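Local coordinates for hypothetical protein PH1952 (Pyrococcus horikoshii, PDB 1ZJJ), which is an uncharacterised, magnesium-binding member of the haloacid dehalogenase (HAD) superfamily that probably acts as a phosphatase, at residues Val2-Leu12 against Leu29-Thr40; Glu204-Leu212 against Met224-Ser234. All coordinates share one frame; numbering follows the deposited sequence.

Contact 1. Residues Val2-Leu12 against Leu29-Thr40. With MG (magnesium ion), chain D.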
loop_
_atom_site.group_PDB
_atom_site.type_symbol
_atom_site.label_atom_id
_atom_site.label_comp_id
_atom_site.label_asym_id
_atom_site.label_seq_id
_atom_site.Cartn_x
_atom_site.Cartn_y
_atom_site.Cartn_z
ATOM N N VAL B 2 0.301 -27.039 -30.320
ATOM C CA VAL B 2 0.846 -26.136 -29.323
ATOM C C VAL B 2 0.788 -24.654 -29.703
ATOM O O VAL B 2 1.022 -24.281 -30.851
ATOM C CB VAL B 2 2.313 -26.504 -29.038
ATOM C CG1 VAL B 2 2.945 -25.491 -28.074
ATOM C CG2 VAL B 2 2.397 -27.902 -28.445
ATOM N N ALA B 3 0.485 -23.829 -28.704
ATOM C CA ALA B 3 0.434 -22.378 -28.838
ATOM C C ALA B 3 1.376 -21.874 -27.749
ATOM O O ALA B 3 1.337 -22.358 -26.617
ATOM C CB ALA B 3 -1.000 -21.849 -28.612
ATOM N N ILE B 4 2.230 -20.918 -28.083
ATOM C CA ILE B 4 3.180 -20.424 -27.104
ATOM C C ILE B 4 2.882 -18.992 -26.678
ATOM O O ILE B 4 2.717 -18.098 -27.505
ATOM C CB ILE B 4 4.631 -20.526 -27.653
ATOM C CG1 ILE B 4 4.894 -21.951 -28.171
ATOM C CG2 ILE B 4 5.633 -20.177 -26.552
ATOM C CD1 ILE B 4 6.249 -22.142 -28.832
ATOM N N ILE B 5 2.804 -18.794 -25.369
ATOM C CA ILE B 5 2.532 -17.483 -24.794
ATOM C C ILE B 5 3.838 -16.934 -24.204
ATOM O O ILE B 5 4.495 -17.611 -23.408
ATOM C CB ILE B 5 1.476 -17.596 -23.668
ATOM C CG1 ILE B 5 0.281 -18.428 -24.148
ATOM C CG2 ILE B 5 1.027 -16.202 -23.228
ATOM C CD1 ILE B 5 -0.403 -17.892 -25.390
ATOM N N PHE B 6 4.217 -15.718 -24.597
ATOM C CA PHE B 6 5.449 -15.104 -24.098
ATOM C C PHE B 6 5.251 -13.858 -23.250
ATOM O O PHE B 6 4.504 -12.949 -23.623
ATOM C CB PHE B 6 6.378 -14.654 -25.234
ATOM C CG PHE B 6 6.819 -15.751 -26.160
ATOM C CD1 PHE B 6 6.004 -16.156 -27.208
ATOM C CD2 PHE B 6 8.071 -16.343 -26.012
ATOM C CE1 PHE B 6 6.431 -17.131 -28.105
ATOM C CE2 PHE B 6 8.508 -17.322 -26.905
ATOM C CZ PHE B 6 7.684 -17.714 -27.952
ATOM N N ASP B 7 5.947 -13.814 -22.122
ATOM C CA ASP B 7 5.938 -12.621 -21.290
ATOM C C ASP B 7 6.852 -11.733 -22.129
ATOM O O ASP B 7 7.559 -12.242 -23.000
ATOM C CB ASP B 7 6.590 -12.888 -19.940
ATOM C CG ASP B 7 6.938 -11.611 -19.211
ATOM O OD1 ASP B 7 6.016 -10.864 -18.820
ATOM O OD2 ASP B 7 8.141 -11.356 -19.046
ATOM N N MET B 8 6.866 -10.427 -21.880
ATOM C CA MET B 8 7.702 -9.545 -22.683
ATOM C C MET B 8 9.039 -9.095 -22.078
ATOM O O MET B 8 10.095 -9.611 -22.458
ATOM C CB MET B 8 6.873 -8.335 -23.123
ATOM C CG MET B 8 5.639 -8.756 -23.922
ATOM S SD MET B 8 4.570 -7.414 -24.491
ATOM C CE MET B 8 5.280 -7.060 -26.029
ATOM N N ASP B 9 9.008 -8.144 -21.150
ATOM C CA ASP B 9 10.246 -7.641 -20.551
ATOM C C ASP B 9 11.047 -8.755 -19.871
ATOM O O ASP B 9 10.528 -9.473 -19.027
ATOM C CB ASP B 9 9.941 -6.536 -19.535
ATOM C CG ASP B 9 11.171 -5.722 -19.186
ATOM O OD1 ASP B 9 11.154 -5.013 -18.156
ATOM O OD2 ASP B 9 12.155 -5.782 -19.957
ATOM N N GLY B 10 12.316 -8.894 -20.243
ATOM C CA GLY B 10 13.143 -9.935 -19.657
ATOM C C GLY B 10 13.048 -11.233 -20.441
ATOM O O GLY B 10 13.736 -12.203 -20.136
ATOM N N VAL B 11 12.197 -11.241 -21.465
ATOM C CA VAL B 11 11.992 -12.418 -22.301
ATOM C C VAL B 11 12.231 -12.113 -23.787
ATOM O O VAL B 11 13.058 -12.754 -24.437
ATOM C CB VAL B 11 10.555 -12.973 -22.113
ATOM C CG1 VAL B 11 10.350 -14.237 -22.952
ATOM C CG2 VAL B 11 10.315 -13.281 -20.632
ATOM N N LEU B 12 11.514 -11.128 -24.317
ATOM C CA LEU B 12 11.651 -10.763 -25.726
ATOM C C LEU B 12 12.664 -9.639 -25.897
ATOM O O LEU B 12 13.136 -9.363 -27.004
ATOM C CB LEU B 12 10.294 -10.334 -26.289
ATOM C CG LEU B 12 9.187 -11.392 -26.218
ATOM C CD1 LEU B 12 7.887 -10.820 -26.785
ATOM C CD2 LEU B 12 9.610 -12.626 -26.999
ATOM N N LEU B 29 8.339 -19.704 -35.633
ATOM C CA LEU B 29 7.011 -20.110 -35.190
ATOM C C LEU B 29 6.000 -20.016 -36.335
ATOM O O LEU B 29 5.130 -20.877 -36.485
ATOM C CB LEU B 29 6.568 -19.248 -34.000
ATOM C CG LEU B 29 7.506 -19.336 -32.793
ATOM C CD1 LEU B 29 6.975 -18.476 -31.659
ATOM C CD2 LEU B 29 7.631 -20.794 -32.352
ATOM N N LYS B 30 6.128 -18.973 -37.143
ATOM C CA LYS B 30 5.241 -18.769 -38.284
ATOM C C LYS B 30 5.434 -19.861 -39.335
ATOM O O LYS B 30 4.471 -20.336 -39.940
ATOM C CB LYS B 30 5.508 -17.396 -38.896
ATOM C CG LYS B 30 5.166 -16.265 -37.952
ATOM C CD LYS B 30 5.528 -14.902 -38.503
ATOM C CE LYS B 30 4.856 -13.828 -37.661
ATOM N NZ LYS B 30 5.345 -12.451 -37.941
ATOM N N GLU B 31 6.685 -20.254 -39.546
ATOM C CA GLU B 31 7.024 -21.295 -40.511
ATOM C C GLU B 31 6.419 -22.635 -40.091
ATOM O O GLU B 31 5.931 -23.400 -40.925
ATOM C CB GLU B 31 8.548 -21.425 -40.607
ATOM C CG GLU B 31 9.050 -22.546 -41.512
ATOM C CD GLU B 31 10.524 -22.848 -41.294
ATOM O OE1 GLU B 31 11.095 -23.661 -42.049
ATOM O OE2 GLU B 31 11.113 -22.270 -40.357
ATOM N N ARG B 32 6.453 -22.910 -38.791
ATOM C CA ARG B 32 5.922 -24.157 -38.258
ATOM C C ARG B 32 4.429 -24.063 -37.982
ATOM O O ARG B 32 3.810 -25.031 -37.539
ATOM C CB ARG B 32 6.671 -24.545 -36.978
ATOM C CG ARG B 32 8.125 -24.956 -37.218
ATOM C CD ARG B 32 8.204 -26.066 -38.256
ATOM N NE ARG B 32 9.578 -26.393 -38.632
ATOM C CZ ARG B 32 10.389 -27.175 -37.931
ATOM N NH1 ARG B 32 9.976 -27.729 -36.799
ATOM N NH2 ARG B 32 11.618 -27.406 -38.368
ATOM N N GLY B 33 3.862 -22.895 -38.259
ATOM C CA GLY B 33 2.443 -22.681 -38.039
ATOM C C GLY B 33 2.055 -22.574 -36.575
ATOM O O GLY B 33 0.872 -22.552 -36.248
ATOM N N ILE B 34 3.052 -22.498 -35.696
ATOM C CA ILE B 34 2.826 -22.410 -34.256
ATOM C C ILE B 34 2.236 -21.066 -33.818
ATOM O O ILE B 34 2.878 -20.026 -33.941
ATOM C CB ILE B 34 4.154 -22.658 -33.487
ATOM C CG1 ILE B 34 4.682 -24.059 -33.815
ATOM C CG2 ILE B 34 3.935 -22.538 -31.993
ATOM C CD1 ILE B 34 6.102 -24.315 -33.354
ATOM N N PRO B 35 0.990 -21.074 -33.314
ATOM C CA PRO B 35 0.350 -19.831 -32.866
ATOM C C PRO B 35 1.044 -19.324 -31.607
ATOM O O PRO B 35 1.528 -20.113 -30.796
ATOM C CB PRO B 35 -1.087 -20.260 -32.573
ATOM C CG PRO B 35 -1.286 -21.470 -33.440
ATOM C CD PRO B 35 0.031 -22.191 -33.285
ATOM N N PHE B 36 1.086 -18.011 -31.436
ATOM C CA PHE B 36 1.718 -17.442 -30.256
ATOM C C PHE B 36 1.102 -16.102 -29.903
ATOM O O PHE B 36 0.409 -15.483 -30.716
ATOM C CB PHE B 36 3.229 -17.286 -30.486
ATOM C CG PHE B 36 3.578 -16.337 -31.594
ATOM C CD1 PHE B 36 3.728 -14.977 -31.342
ATOM C CD2 PHE B 36 3.711 -16.796 -32.904
ATOM C CE1 PHE B 36 4.006 -14.083 -32.381
ATOM C CE2 PHE B 36 3.988 -15.913 -33.942
ATOM C CZ PHE B 36 4.135 -14.553 -33.681
ATOM N N ALA B 37 1.347 -15.667 -28.675
ATOM C CA ALA B 37 0.838 -14.385 -28.211
ATOM C C ALA B 37 1.754 -13.863 -27.120
ATOM O O ALA B 37 2.444 -14.635 -26.455
ATOM C CB ALA B 37 -0.578 -14.541 -27.681
ATOM N N PHE B 38 1.775 -12.547 -26.958
ATOM C CA PHE B 38 2.593 -11.922 -25.937
ATOM C C PHE B 38 1.639 -11.541 -24.805
ATOM O O PHE B 38 0.514 -11.085 -25.051
ATOM C CB PHE B 38 3.316 -10.704 -26.521
ATOM C CG PHE B 38 4.262 -11.042 -27.659
ATOM C CD1 PHE B 38 4.660 -12.358 -27.892
ATOM C CD2 PHE B 38 4.774 -10.040 -28.477
ATOM C CE1 PHE B 38 5.555 -12.671 -28.923
ATOM C CE2 PHE B 38 5.671 -10.341 -29.510
ATOM C CZ PHE B 38 6.062 -11.662 -29.732
ATOM N N LEU B 39 2.080 -11.737 -23.570
ATOM C CA LEU B 39 1.225 -11.475 -22.424
ATOM C C LEU B 39 1.935 -10.694 -21.328
ATOM O O LEU B 39 2.745 -11.259 -20.592
ATOM C CB LEU B 39 0.728 -12.822 -21.869
ATOM C CG LEU B 39 -0.332 -12.833 -20.758
ATOM C CD1 LEU B 39 -1.658 -12.395 -21.355
ATOM C CD2 LEU B 39 -0.468 -14.232 -20.155
ATOM N N THR B 40 1.621 -9.403 -21.214
ATOM C CA THR B 40 2.238 -8.557 -20.195
ATOM C C THR B 40 1.264 -8.076 -19.113
ATOM O O THR B 40 0.115 -7.728 -19.407
ATOM C CB THR B 40 2.901 -7.312 -20.827
ATOM O OG1 THR B 40 3.484 -6.510 -19.795
ATOM C CG2 THR B 40 1.876 -6.476 -21.585
HETATM MG MG MG D . 9.063 -10.250 -17.438
HETATM O O HOH W 1 7.861 -8.597 -17.546
HETATM O O HOH W 2 6.199 -7.434 -19.793
HETATM O O HOH W 3 7.670 -11.140 -16.065
HETATM O O HOH W 4 10.272 -9.365 -15.886
#
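Leu-12 lays one methyl, CD1, on the ring of Phe-38: it stands 3.4 Å from the ring centroid and 5° off the normal, a CH-pi contact over the face. A chi1 of -59° sets Leu-12 CG opposite its carbonyl carbon, and an extended chi2 carries CD1 to the ring. Other neighbours reach that ring obliquely, Met-8 CE at 3.9 Å from Phe-38 CD2 and Phe-6 CB near Phe-38 CD1. An alanine in place of Phe-38 would probably open a gap between these three side chains and deprive the Leu-12 methyl of its aromatic partner. The Phe-6 ring is met at its edge by Leu-29 CD1, 3.8 Å from Phe-6 CE1, and by Phe-36 CB, which lies in the ring plane. On the other face of the sheet, Ile-5 CG2 rests on Leu-39 CB at 3.7 Å. Four backbone hydrogen bonds fix the parallel register. Where strand 2-6 ends, Asp-7 OD2 (2.2 Å) and Asp-9 O (2.3 Å) bind magnesium, consistent with a HAD-type DxDx(T/V) motif; Asp-7 OD1 salt-bridges Lys-187. Strand 2-6 thus lies between strands 36-40 and 204-209, with Met-8 and Phe-38 against helix 47-56, and Ile-4, Phe-6 and Leu-29 against helix 256-261.

Contact 2. Residues Glu204-Leu212 against Met224-Ser234; sequences ELWMVGDRL and MKAIMVLTGVS. With MG (magnesium ion), chain D.
Asp-210 is tied to Val-233 and Ser-234 through two of its oxygens, OD2 and the backbone O, while OD1 binds magnesium at 2.3 Å. OD2 accepts from Val-233 N at 2.8 Å through its anti lone pair, and also takes a hydrogen bond from a magnesium-bound water. With chi1 at 68°, CG sits between the backbone N and the carbonyl carbon, which turns the carboxylate to the 232-233 turn. The backbone O is gripped twice by Ser-234, from OG at 2.7 Å and from N at 3.0 Å, and the same OG accepts a weak bond from Leu-212 N. Gly-232 CA passes so near OD2 that a CB there would collide with it. Beside this site Val-233 CG2 covers one face of the Arg-211 guanidinium, 3.6 Å above its plane, and Arg-211 NE gives a weak bond to the water on OD2.

Upstream, five backbone hydrogen bonds, alternating from Lys-225 N to Leu-205 O through to Val-229 N to Gly-209 O, join the two parallel strands of a beta-alpha-beta unit whose helix is 212-221. At the far end Trp-206 NE1 donates to Glu-204 OE1 at 3.1 Å, the acceptor lying in the ring plane, and the aliphatic part of Lys-225 runs over the indole face: CD is 3.6 Å from the centroid of the five-membered ring.

By holding OD2, Val-233 N is likely to steady the rotation in which OD1 meets the metal, whereas Ser-234 anchors the backbone of Asp-210.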
loop_
_atom_site.group_PDB
_atom_site.type_symbol
_atom_site.label_atom_id
_atom_site.label_comp_id
_atom_site.label_asym_id
_atom_site.label_seq_id
_atom_site.Cartn_x
_atom_site.Cartn_y
_atom_site.Cartn_z
ATOM N N GLU B 204 -2.542 -26.825 -26.788
ATOM C CA GLU B 204 -1.727 -27.199 -25.636
ATOM C C GLU B 204 -0.965 -25.902 -25.458
ATOM O O GLU B 204 -0.276 -25.465 -26.375
ATOM C CB GLU B 204 -0.759 -28.318 -25.997
ATOM C CG GLU B 204 0.362 -28.450 -25.002
ATOM C CD GLU B 204 1.364 -29.511 -25.398
ATOM O OE1 GLU B 204 2.407 -29.594 -24.721
ATOM O OE2 GLU B 204 1.115 -30.260 -26.377
ATOM N N LEU B 205 -1.091 -25.285 -24.294
ATOM C CA LEU B 205 -0.445 -24.004 -24.040
ATOM C C LEU B 205 0.893 -24.069 -23.328
ATOM O O LEU B 205 1.066 -24.843 -22.389
ATOM C CB LEU B 205 -1.382 -23.108 -23.220
ATOM C CG LEU B 205 -2.783 -22.843 -23.774
ATOM C CD1 LEU B 205 -3.577 -22.008 -22.773
ATOM C CD2 LEU B 205 -2.672 -22.131 -25.113
ATOM N N TRP B 206 1.828 -23.244 -23.793
ATOM C CA TRP B 206 3.158 -23.126 -23.198
ATOM C C TRP B 206 3.304 -21.673 -22.740
ATOM O O TRP B 206 2.879 -20.753 -23.439
ATOM C CB TRP B 206 4.260 -23.407 -24.217
ATOM C CG TRP B 206 4.433 -24.838 -24.623
ATOM C CD1 TRP B 206 3.604 -25.891 -24.341
ATOM C CD2 TRP B 206 5.483 -25.363 -25.442
ATOM N NE1 TRP B 206 4.075 -27.036 -24.943
ATOM C CE2 TRP B 206 5.226 -26.739 -25.625
ATOM C CE3 TRP B 206 6.617 -24.797 -26.043
ATOM C CZ2 TRP B 206 6.062 -27.566 -26.386
ATOM C CZ3 TRP B 206 7.449 -25.617 -26.801
ATOM C CH2 TRP B 206 7.165 -26.987 -26.965
ATOM N N MET B 207 3.901 -21.475 -21.572
ATOM C CA MET B 207 4.118 -20.134 -21.029
ATOM C C MET B 207 5.618 -19.914 -20.877
ATOM O O MET B 207 6.306 -20.704 -20.233
ATOM C CB MET B 207 3.446 -19.997 -19.663
ATOM C CG MET B 207 3.608 -18.632 -19.004
ATOM S SD MET B 207 2.733 -17.336 -19.899
ATOM C CE MET B 207 3.891 -15.948 -19.736
ATOM N N VAL B 208 6.125 -18.846 -21.476
ATOM C CA VAL B 208 7.545 -18.534 -21.394
ATOM C C VAL B 208 7.725 -17.209 -20.657
ATOM O O VAL B 208 7.243 -16.165 -21.114
ATOM C CB VAL B 208 8.170 -18.411 -22.799
ATOM C CG1 VAL B 208 9.637 -18.072 -22.678
ATOM C CG2 VAL B 208 7.961 -19.701 -23.591
ATOM N N GLY B 209 8.411 -17.247 -19.517
ATOM C CA GLY B 209 8.615 -16.030 -18.744
ATOM C C GLY B 209 9.917 -15.988 -17.972
ATOM O O GLY B 209 10.690 -16.948 -17.987
ATOM N N ASP B 210 10.167 -14.867 -17.297
ATOM C CA ASP B 210 11.389 -14.706 -16.511
ATOM C C ASP B 210 11.097 -14.496 -15.030
ATOM O O ASP B 210 12.026 -14.402 -14.230
ATOM C CB ASP B 210 12.211 -13.523 -17.024
ATOM C CG ASP B 210 11.524 -12.205 -16.778
ATOM O OD1 ASP B 210 10.373 -12.080 -17.232
ATOM O OD2 ASP B 210 12.120 -11.311 -16.137
ATOM N N ARG B 211 9.818 -14.406 -14.667
ATOM C CA ARG B 211 9.437 -14.222 -13.266
ATOM C C ARG B 211 8.723 -15.454 -12.714
ATOM O O ARG B 211 7.747 -15.933 -13.285
ATOM C CB ARG B 211 8.531 -12.997 -13.092
ATOM C CG ARG B 211 9.250 -11.651 -13.200
ATOM C CD ARG B 211 8.271 -10.473 -13.054
ATOM N NE ARG B 211 8.904 -9.206 -13.408
ATOM C CZ ARG B 211 9.491 -8.383 -12.541
ATOM N NH1 ARG B 211 9.525 -8.681 -11.249
ATOM N NH2 ARG B 211 10.063 -7.265 -12.970
ATOM N N LEU B 212 9.213 -15.953 -11.588
ATOM C CA LEU B 212 8.633 -17.128 -10.958
ATOM C C LEU B 212 7.266 -16.856 -10.343
ATOM O O LEU B 212 6.330 -17.636 -10.522
ATOM C CB LEU B 212 9.595 -17.663 -9.892
ATOM C CG LEU B 212 10.812 -18.412 -10.446
ATOM C CD1 LEU B 212 11.976 -18.351 -9.465
ATOM C CD2 LEU B 212 10.413 -19.863 -10.742
ATOM N N MET B 224 -0.111 -25.012 -17.911
ATOM C CA MET B 224 0.625 -24.633 -19.107
ATOM C C MET B 224 2.053 -25.096 -18.870
ATOM O O MET B 224 2.523 -25.090 -17.730
ATOM C CB MET B 224 0.638 -23.115 -19.275
ATOM C CG MET B 224 -0.720 -22.466 -19.307
ATOM S SD MET B 224 -0.534 -20.690 -19.121
ATOM C CE MET B 224 0.013 -20.214 -20.780
ATOM N N LYS B 225 2.748 -25.506 -19.926
ATOM C CA LYS B 225 4.134 -25.919 -19.758
ATOM C C LYS B 225 4.864 -24.684 -19.242
ATOM O O LYS B 225 4.807 -23.619 -19.863
ATOM C CB LYS B 225 4.738 -26.367 -21.092
ATOM C CG LYS B 225 6.204 -26.781 -20.994
ATOM C CD LYS B 225 6.789 -27.126 -22.356
ATOM C CE LYS B 225 6.224 -28.425 -22.901
ATOM N NZ LYS B 225 6.654 -29.586 -22.071
ATOM N N ALA B 226 5.539 -24.826 -18.106
ATOM C CA ALA B 226 6.253 -23.709 -17.486
ATOM C C ALA B 226 7.708 -23.596 -17.941
ATOM O O ALA B 226 8.591 -24.316 -17.460
ATOM C CB ALA B 226 6.181 -23.836 -15.953
ATOM N N ILE B 227 7.954 -22.677 -18.867
ATOM C CA ILE B 227 9.295 -22.470 -19.395
ATOM C C ILE B 227 9.883 -21.160 -18.902
ATOM O O ILE B 227 9.323 -20.090 -19.131
ATOM C CB ILE B 227 9.293 -22.432 -20.935
ATOM C CG1 ILE B 227 8.582 -23.669 -21.492
ATOM C CG2 ILE B 227 10.731 -22.345 -21.447
ATOM C CD1 ILE B 227 8.367 -23.627 -22.997
ATOM N N MET B 228 11.015 -21.240 -18.221
ATOM C CA MET B 228 11.656 -20.037 -17.725
ATOM C C MET B 228 12.940 -19.765 -18.492
ATOM O O MET B 228 13.699 -20.686 -18.810
ATOM C CB MET B 228 11.969 -20.165 -16.230
ATOM C CG MET B 228 12.470 -18.870 -15.607
ATOM S SD MET B 228 12.815 -18.982 -13.832
ATOM C CE MET B 228 14.596 -18.976 -13.824
ATOM N N VAL B 229 13.167 -18.497 -18.817
ATOM C CA VAL B 229 14.390 -18.107 -19.508
ATOM C C VAL B 229 15.235 -17.353 -18.490
ATOM O O VAL B 229 14.706 -16.824 -17.507
ATOM C CB VAL B 229 14.110 -17.211 -20.736
ATOM C CG1 VAL B 229 13.438 -18.032 -21.827
ATOM C CG2 VAL B 229 13.250 -16.018 -20.337
ATOM N N LEU B 230 16.540 -17.303 -18.712
ATOM C CA LEU B 230 17.438 -16.642 -17.770
ATOM C C LEU B 230 17.832 -15.208 -18.145
ATOM O O LEU B 230 18.692 -14.605 -17.500
ATOM C CB LEU B 230 18.689 -17.507 -17.597
ATOM C CG LEU B 230 18.354 -18.952 -17.218
ATOM C CD1 LEU B 230 19.613 -19.799 -17.190
ATOM C CD2 LEU B 230 17.667 -18.976 -15.870
ATOM N N THR B 231 17.195 -14.665 -19.179
ATOM C CA THR B 231 17.480 -13.310 -19.645
ATOM C C THR B 231 16.780 -12.234 -18.825
ATOM O O THR B 231 16.910 -11.041 -19.117
ATOM C CB THR B 231 17.044 -13.110 -21.117
ATOM O OG1 THR B 231 15.683 -13.537 -21.282
ATOM C CG2 THR B 231 17.951 -13.888 -22.063
ATOM N N GLY B 232 16.042 -12.649 -17.800
ATOM C CA GLY B 232 15.308 -11.686 -17.000
ATOM C C GLY B 232 15.617 -11.576 -15.520
ATOM O O GLY B 232 16.776 -11.567 -15.110
ATOM N N VAL B 233 14.553 -11.502 -14.722
ATOM C CA VAL B 233 14.647 -11.339 -13.274
ATOM C C VAL B 233 15.084 -12.559 -12.463
ATOM O O VAL B 233 15.844 -12.426 -11.508
ATOM C CB VAL B 233 13.291 -10.830 -12.699
ATOM C CG1 VAL B 233 13.379 -10.686 -11.187
ATOM C CG2 VAL B 233 12.933 -9.498 -13.325
ATOM N N SER B 234 14.617 -13.740 -12.847
ATOM C CA SER B 234 14.941 -14.960 -12.115
ATOM C C SER B 234 16.208 -15.703 -12.531
ATOM O O SER B 234 16.687 -15.577 -13.657
ATOM C CB SER B 234 13.757 -15.921 -12.197
ATOM O OG SER B 234 12.571 -15.301 -11.742
HETATM MG MG MG D . 9.063 -10.250 -17.438
HETATM O O HOH W 4 10.272 -9.365 -15.886
HETATM O O HOH W 3 7.670 -11.140 -16.065
HETATM O O HOH W 1 7.861 -8.597 -17.546
#

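In the fold
Both contacts are buried parallel strand pairs of one six-stranded sheet, their centres 11 Å apart, and strands 2-6 and 204-209 are neighbours in it: Ile-5 N and Trp-206 O lie 2.8 Å apart, a probable hydrogen bond. Contact 1 is largely apolar beyond its backbone ladder and has no exposed residue among those that touch. Contact 2 is more mixed, with two exposed residues, Glu-204 and Val-233, side-chain hydrogen bonds across the segments at the metal end and one within 204-212 at the other. Their loops converge on one magnesium ion: contact 1 supplies the Asp-7 carboxylate and the Asp-9 carbonyl, contact 2 the Asp-210 carboxylate, and three shared waters complete the shell. Gly-10 O and Thr-231 OG1, 2.6 Å apart, link those loops.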